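PDB 1B1U: alpha-amylase/trypsin inhibitor from Eleusine coracana, which inhibits both trypsin and alpha-amylase, and may protect the seed against its own and foreign hydrolytic enzymes. Local coordinates for residues A[9-14]-A[52-57]; A[62-67]-A[77-82]. All coordinates share one frame; numbering follows the deposited sequence.

Contact 1 of 2, residues A[9-14]-A[52-57]; sequences GMAIPH and PAYCRC
Tyr54 reaches Ala11 through its phenol oxygen, not through its ring: OH of Tyr54 lies 3.9 Å from CB of Ala11. SG of Cys55 lies over one face of that ring, 3.4 Å above the plane and displaced to the rim, while CB of Pro52 sits at the edge in the ring plane. The methyl of Ala11 thus touches both the phenol oxygen and the sulfur, with CB of Ala11 4.0 Å from SG of Cys55. Ile12, the next residue, sends its longer branch across: CG1 of Ile12 approaches CB of Cys55 at 3.8 Å, and CD1 of Ile12 stands 3.8 Å from the Cys55 carbonyl O. The extended chi2 (-162°) carries CD1 onward to helix 53-64, where Ile12 also touches Ala59 and Ile62. An alanine at Ile12 would remove CG1 and CD1 and would probably open a gap beside CB of Cys55 and Ile62. The contact is mainly apolar and the two segments bury only 166 Å² between them; separately, the Cys6-Cys55 disulfide ties the N-terminal loop covalently to the N-terminal part of the helix, in a disulfide-linked inhibitor of the cereal trypsin/alpha-amylase family.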
loop_
_atom_site.group_PDB
_atom_site.type_symbol
_atom_site.label_atom_id
_atom_site.label_comp_id
_atom_site.label_asym_id
_atom_site.label_seq_id
_atom_site.Cartn_x
_atom_site.Cartn_y
_atom_site.Cartn_z
ATOM N N GLY A 9 1.446 -14.829 -0.858
ATOM C CA GLY A 9 1.373 -16.112 -1.525
ATOM C C GLY A 9 0.042 -16.070 -2.237
ATOM O O GLY A 9 -0.020 -15.756 -3.433
ATOM N N MET A 10 -1.030 -16.365 -1.503
ATOM C CA MET A 10 -2.366 -16.310 -2.084
ATOM C C MET A 10 -3.112 -15.116 -1.509
ATOM O O MET A 10 -3.275 -14.106 -2.187
ATOM C CB MET A 10 -3.147 -17.597 -1.816
ATOM C CG MET A 10 -3.672 -18.267 -3.095
ATOM S SD MET A 10 -4.736 -17.219 -4.161
ATOM C CE MET A 10 -3.614 -16.858 -5.568
ATOM N N ALA A 11 -3.551 -15.221 -0.260
ATOM C CA ALA A 11 -4.272 -14.127 0.381
ATOM C C ALA A 11 -3.703 -12.764 -0.010
ATOM O O ALA A 11 -4.454 -11.810 -0.193
ATOM C CB ALA A 11 -4.236 -14.294 1.887
ATOM N N ILE A 12 -2.378 -12.669 -0.116
ATOM C CA ILE A 12 -1.729 -11.420 -0.517
ATOM C C ILE A 12 -0.674 -11.681 -1.610
ATOM O O ILE A 12 0.224 -12.503 -1.451
ATOM C CB ILE A 12 -1.101 -10.694 0.699
ATOM C CG1 ILE A 12 -2.212 -10.160 1.588
ATOM C CG2 ILE A 12 -0.276 -9.528 0.249
ATOM C CD1 ILE A 12 -1.786 -9.115 2.521
ATOM N N PRO A 13 -0.788 -10.987 -2.750
ATOM C CA PRO A 13 0.194 -11.223 -3.804
ATOM C C PRO A 13 1.635 -10.997 -3.389
ATOM O O PRO A 13 1.918 -10.486 -2.302
ATOM C CB PRO A 13 -0.243 -10.274 -4.921
ATOM C CG PRO A 13 -1.673 -10.014 -4.652
ATOM C CD PRO A 13 -1.788 -9.989 -3.158
ATOM N N HIS A 14 2.540 -11.407 -4.272
ATOM C CA HIS A 14 3.965 -11.247 -4.054
ATOM C C HIS A 14 4.312 -9.829 -4.477
ATOM O O HIS A 14 4.153 -9.464 -5.644
ATOM C CB HIS A 14 4.738 -12.263 -4.891
ATOM C CG HIS A 14 4.829 -13.612 -4.255
ATOM N ND1 HIS A 14 5.625 -13.862 -3.160
ATOM C CD2 HIS A 14 4.194 -14.775 -4.535
ATOM C CE1 HIS A 14 5.477 -15.122 -2.793
ATOM N NE2 HIS A 14 4.615 -15.698 -3.609
ATOM N N PRO A 52 -8.730 -8.996 -0.542
ATOM C CA PRO A 52 -9.957 -9.008 0.250
ATOM C C PRO A 52 -9.926 -8.040 1.432
ATOM O O PRO A 52 -8.865 -7.718 1.961
ATOM C CB PRO A 52 -10.085 -10.461 0.697
ATOM C CG PRO A 52 -8.710 -10.997 0.664
ATOM C CD PRO A 52 -7.958 -10.241 -0.391
ATOM N N ALA A 53 -11.110 -7.595 1.835
ATOM C CA ALA A 53 -11.293 -6.667 2.937
ATOM C C ALA A 53 -10.310 -6.801 4.093
ATOM O O ALA A 53 -9.629 -5.847 4.459
ATOM C CB ALA A 53 -12.709 -6.807 3.467
ATOM N N TYR A 54 -10.257 -7.991 4.680
ATOM C CA TYR A 54 -9.397 -8.251 5.828
ATOM C C TYR A 54 -7.878 -8.248 5.597
ATOM O O TYR A 54 -7.112 -8.214 6.555
ATOM C CB TYR A 54 -9.823 -9.568 6.486
ATOM C CG TYR A 54 -9.249 -10.793 5.825
ATOM C CD1 TYR A 54 -9.442 -11.030 4.464
ATOM C CD2 TYR A 54 -8.488 -11.703 6.553
ATOM C CE1 TYR A 54 -8.887 -12.136 3.843
ATOM C CE2 TYR A 54 -7.924 -12.817 5.942
ATOM C CZ TYR A 54 -8.122 -13.026 4.590
ATOM O OH TYR A 54 -7.523 -14.100 3.972
ATOM N N CYS A 55 -7.432 -8.278 4.349
ATOM C CA CYS A 55 -5.999 -8.256 4.090
ATOM C C CYS A 55 -5.466 -6.885 3.693
ATOM O O CYS A 55 -4.273 -6.609 3.847
ATOM C CB CYS A 55 -5.649 -9.268 3.008
ATOM S SG CYS A 55 -5.602 -10.967 3.654
ATOM N N ARG A 56 -6.361 -6.032 3.197
ATOM C CA ARG A 56 -6.030 -4.678 2.753
ATOM C C ARG A 56 -5.092 -3.889 3.674
ATOM O O ARG A 56 -4.055 -3.426 3.232
ATOM C CB ARG A 56 -7.331 -3.877 2.512
ATOM C CG ARG A 56 -7.793 -3.871 1.055
ATOM C CD ARG A 56 -9.292 -3.551 0.876
ATOM N NE ARG A 56 -9.763 -4.074 -0.403
ATOM C CZ ARG A 56 -11.035 -4.307 -0.722
ATOM N NH1 ARG A 56 -12.011 -4.068 0.143
ATOM N NH2 ARG A 56 -11.325 -4.807 -1.914
ATOM N N CYS A 57 -5.463 -3.715 4.937
ATOM C CA CYS A 57 -4.616 -2.976 5.888
ATOM C C CYS A 57 -3.224 -3.627 6.069
ATOM O O CYS A 57 -2.216 -2.926 6.236
ATOM C CB CYS A 57 -5.306 -2.897 7.258
ATOM S SG CYS A 57 -6.638 -1.666 7.431
#

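Contact 2 of 2, residues A[62-67]-A[77-82]; sequences ILMDGV and RLLQDL
Leu63 and Leu79 pack tightly, their side chains crossing at about a right angle with CG of Leu63 3.9 Å from CD2 of Leu79. With chi1 at 170° and chi2 at 59°, Leu63 puts CD1 3.7 Å from CD2 of Leu78. Met64 instead lies alongside Leu79, pointing the same way, and CG of Met64 comes within 4.0 Å of CD1 of Leu79. Two backbone bonds belong to this tight part: Arg77 N donates to Ile62 O at 3.0 Å (165° at the hydrogen), and Leu78 N donates to Leu63 O at 2.9 Å. A CA-H...O contact of 3.0 Å from CA of Arg77 to Met64 O extends the series. Only the guanidinium end of Arg77 is loose: NH1 of Arg77 stays 5.9 Å from OD1 of Asp65, with the like charges of Arg87 and Arg91 close by. Gly66, with positive phi, turns the chain out of helix 53-64 toward strand 67-68. Through the two backbone bonds the loop returning from strand 74-75, with its inverse gamma turn centred on Leu79, closes on the C-terminal part of that helix. Cys20 of helix 19-29 touches Leu63, while Arg91 and Gln90 of helix 87-93 touch Met64 and Leu79 respectively.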
loop_
_atom_site.group_PDB
_atom_site.type_symbol
_atom_site.label_atom_id
_atom_site.label_comp_id
_atom_site.label_asym_id
_atom_site.label_seq_id
_atom_site.Cartn_x
_atom_site.Cartn_y
_atom_site.Cartn_z
ATOM N N ILE A 62 2.686 -3.857 4.677
ATOM C CA ILE A 62 3.778 -4.548 3.998
ATOM C C ILE A 62 4.431 -3.621 2.980
ATOM O O ILE A 62 5.635 -3.705 2.730
ATOM C CB ILE A 62 3.291 -5.821 3.246
ATOM C CG1 ILE A 62 2.530 -6.759 4.187
ATOM C CG2 ILE A 62 4.481 -6.539 2.644
ATOM C CD1 ILE A 62 1.971 -8.017 3.487
ATOM N N LEU A 63 3.623 -2.750 2.374
ATOM C CA LEU A 63 4.127 -1.803 1.380
ATOM C C LEU A 63 5.113 -0.873 2.060
ATOM O O LEU A 63 6.188 -0.589 1.534
ATOM C CB LEU A 63 2.976 -0.977 0.791
ATOM C CG LEU A 63 3.291 0.230 -0.103
ATOM C CD1 LEU A 63 4.111 -0.189 -1.337
ATOM C CD2 LEU A 63 1.972 0.878 -0.515
ATOM N N MET A 64 4.734 -0.396 3.234
ATOM C CA MET A 64 5.586 0.511 3.974
ATOM C C MET A 64 6.814 -0.167 4.574
ATOM O O MET A 64 7.947 0.055 4.149
ATOM C CB MET A 64 4.783 1.157 5.099
ATOM C CG MET A 64 3.348 1.506 4.736
ATOM S SD MET A 64 2.479 2.229 6.117
ATOM C CE MET A 64 1.115 1.201 6.231
ATOM N N ASP A 65 6.554 -1.035 5.543
ATOM C CA ASP A 65 7.585 -1.728 6.301
ATOM C C ASP A 65 8.149 -3.062 5.829
ATOM O O ASP A 65 9.301 -3.373 6.108
ATOM C CB ASP A 65 7.077 -1.840 7.730
ATOM C CG ASP A 65 6.498 -0.531 8.218
ATOM O OD1 ASP A 65 6.889 0.506 7.646
ATOM O OD2 ASP A 65 5.666 -0.523 9.150
ATOM N N GLY A 66 7.353 -3.869 5.149
ATOM C CA GLY A 66 7.892 -5.126 4.663
ATOM C C GLY A 66 7.472 -6.407 5.351
ATOM O O GLY A 66 6.718 -6.422 6.330
ATOM N N VAL A 67 7.984 -7.510 4.824
ATOM C CA VAL A 67 7.655 -8.812 5.375
ATOM C C VAL A 67 8.560 -9.912 4.803
ATOM O O VAL A 67 9.169 -9.757 3.734
ATOM C CB VAL A 67 6.137 -9.123 5.107
ATOM C CG1 VAL A 67 5.970 -9.976 3.863
ATOM C CG2 VAL A 67 5.509 -9.779 6.325
ATOM N N ARG A 77 8.374 -3.024 1.776
ATOM C CA ARG A 77 9.176 -1.851 2.114
ATOM C C ARG A 77 9.605 -1.160 0.819
ATOM O O ARG A 77 10.787 -0.974 0.539
ATOM C CB ARG A 77 10.404 -2.251 2.941
ATOM C CG ARG A 77 11.129 -1.080 3.613
ATOM C CD ARG A 77 12.647 -1.121 3.351
ATOM N NE ARG A 77 13.325 0.115 3.750
ATOM C CZ ARG A 77 13.259 0.642 4.968
ATOM N NH1 ARG A 77 12.548 0.044 5.916
ATOM N NH2 ARG A 77 13.903 1.763 5.245
ATOM N N LEU A 78 8.619 -0.784 0.020
ATOM C CA LEU A 78 8.887 -0.099 -1.232
ATOM C C LEU A 78 8.934 1.409 -0.966
ATOM O O LEU A 78 9.465 2.173 -1.774
ATOM C CB LEU A 78 7.782 -0.426 -2.243
ATOM C CG LEU A 78 7.854 -1.675 -3.134
ATOM C CD1 LEU A 78 8.854 -2.681 -2.570
ATOM C CD2 LEU A 78 6.450 -2.295 -3.247
ATOM N N LEU A 79 8.370 1.822 0.169
ATOM C CA LEU A 79 8.319 3.232 0.563
ATOM C C LEU A 79 9.657 3.710 1.124
ATOM O O LEU A 79 9.775 4.052 2.305
ATOM C CB LEU A 79 7.187 3.460 1.590
ATOM C CG LEU A 79 5.734 3.160 1.136
ATOM C CD1 LEU A 79 4.741 3.990 1.934
ATOM C CD2 LEU A 79 5.554 3.442 -0.349
ATOM N N GLN A 80 10.653 3.725 0.243
ATOM C CA GLN A 80 12.019 4.139 0.548
ATOM C C GLN A 80 12.295 5.585 0.074
ATOM O O GLN A 80 11.803 6.024 -0.972
ATOM C CB GLN A 80 13.012 3.171 -0.127
ATOM C CG GLN A 80 12.803 1.683 0.220
ATOM C CD GLN A 80 13.307 0.717 -0.865
ATOM O OE1 GLN A 80 14.005 1.108 -1.799
ATOM N NE2 GLN A 80 12.945 -0.555 -0.732
ATOM N N ASP A 81 13.091 6.310 0.850
ATOM C CA ASP A 81 13.440 7.694 0.546
ATOM C C ASP A 81 13.673 7.964 -0.929
ATOM O O ASP A 81 14.072 7.077 -1.681
ATOM C CB ASP A 81 14.708 8.101 1.307
ATOM C CG ASP A 81 14.495 8.168 2.798
ATOM O OD1 ASP A 81 13.750 9.060 3.254
ATOM O OD2 ASP A 81 15.075 7.327 3.516
ATOM N N LEU A 82 13.427 9.204 -1.330
ATOM C CA LEU A 82 13.649 9.635 -2.703
ATOM C C LEU A 82 14.002 11.111 -2.608
ATOM O O LEU A 82 13.676 11.766 -1.617
ATOM C CB LEU A 82 12.380 9.467 -3.548
ATOM C CG LEU A 82 11.921 8.089 -4.046
ATOM C CD1 LEU A 82 10.498 8.226 -4.569
ATOM C CD2 LEU A 82 12.844 7.562 -5.142
#

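Both contacts draw on helix 53-64, contact 1 in its N-terminal part and contact 2 in its C-terminal part, with centres about 16 Å apart. They follow in series along the chain: contact 1 closes across helices 19-29 and 37-50 before contact 2 closes across the small antiparallel pair 67-68 and 74-75. The two contacts touch at one pair, where CD1 of Ile12 lies 4.0 Å from CD1 of Ile62. One helix thus receives the N-terminal loop and the loop before helix 87-93, joining distant parts of this disulfide-rich, helical inhibitor; all four segments lie within the family's sequence range.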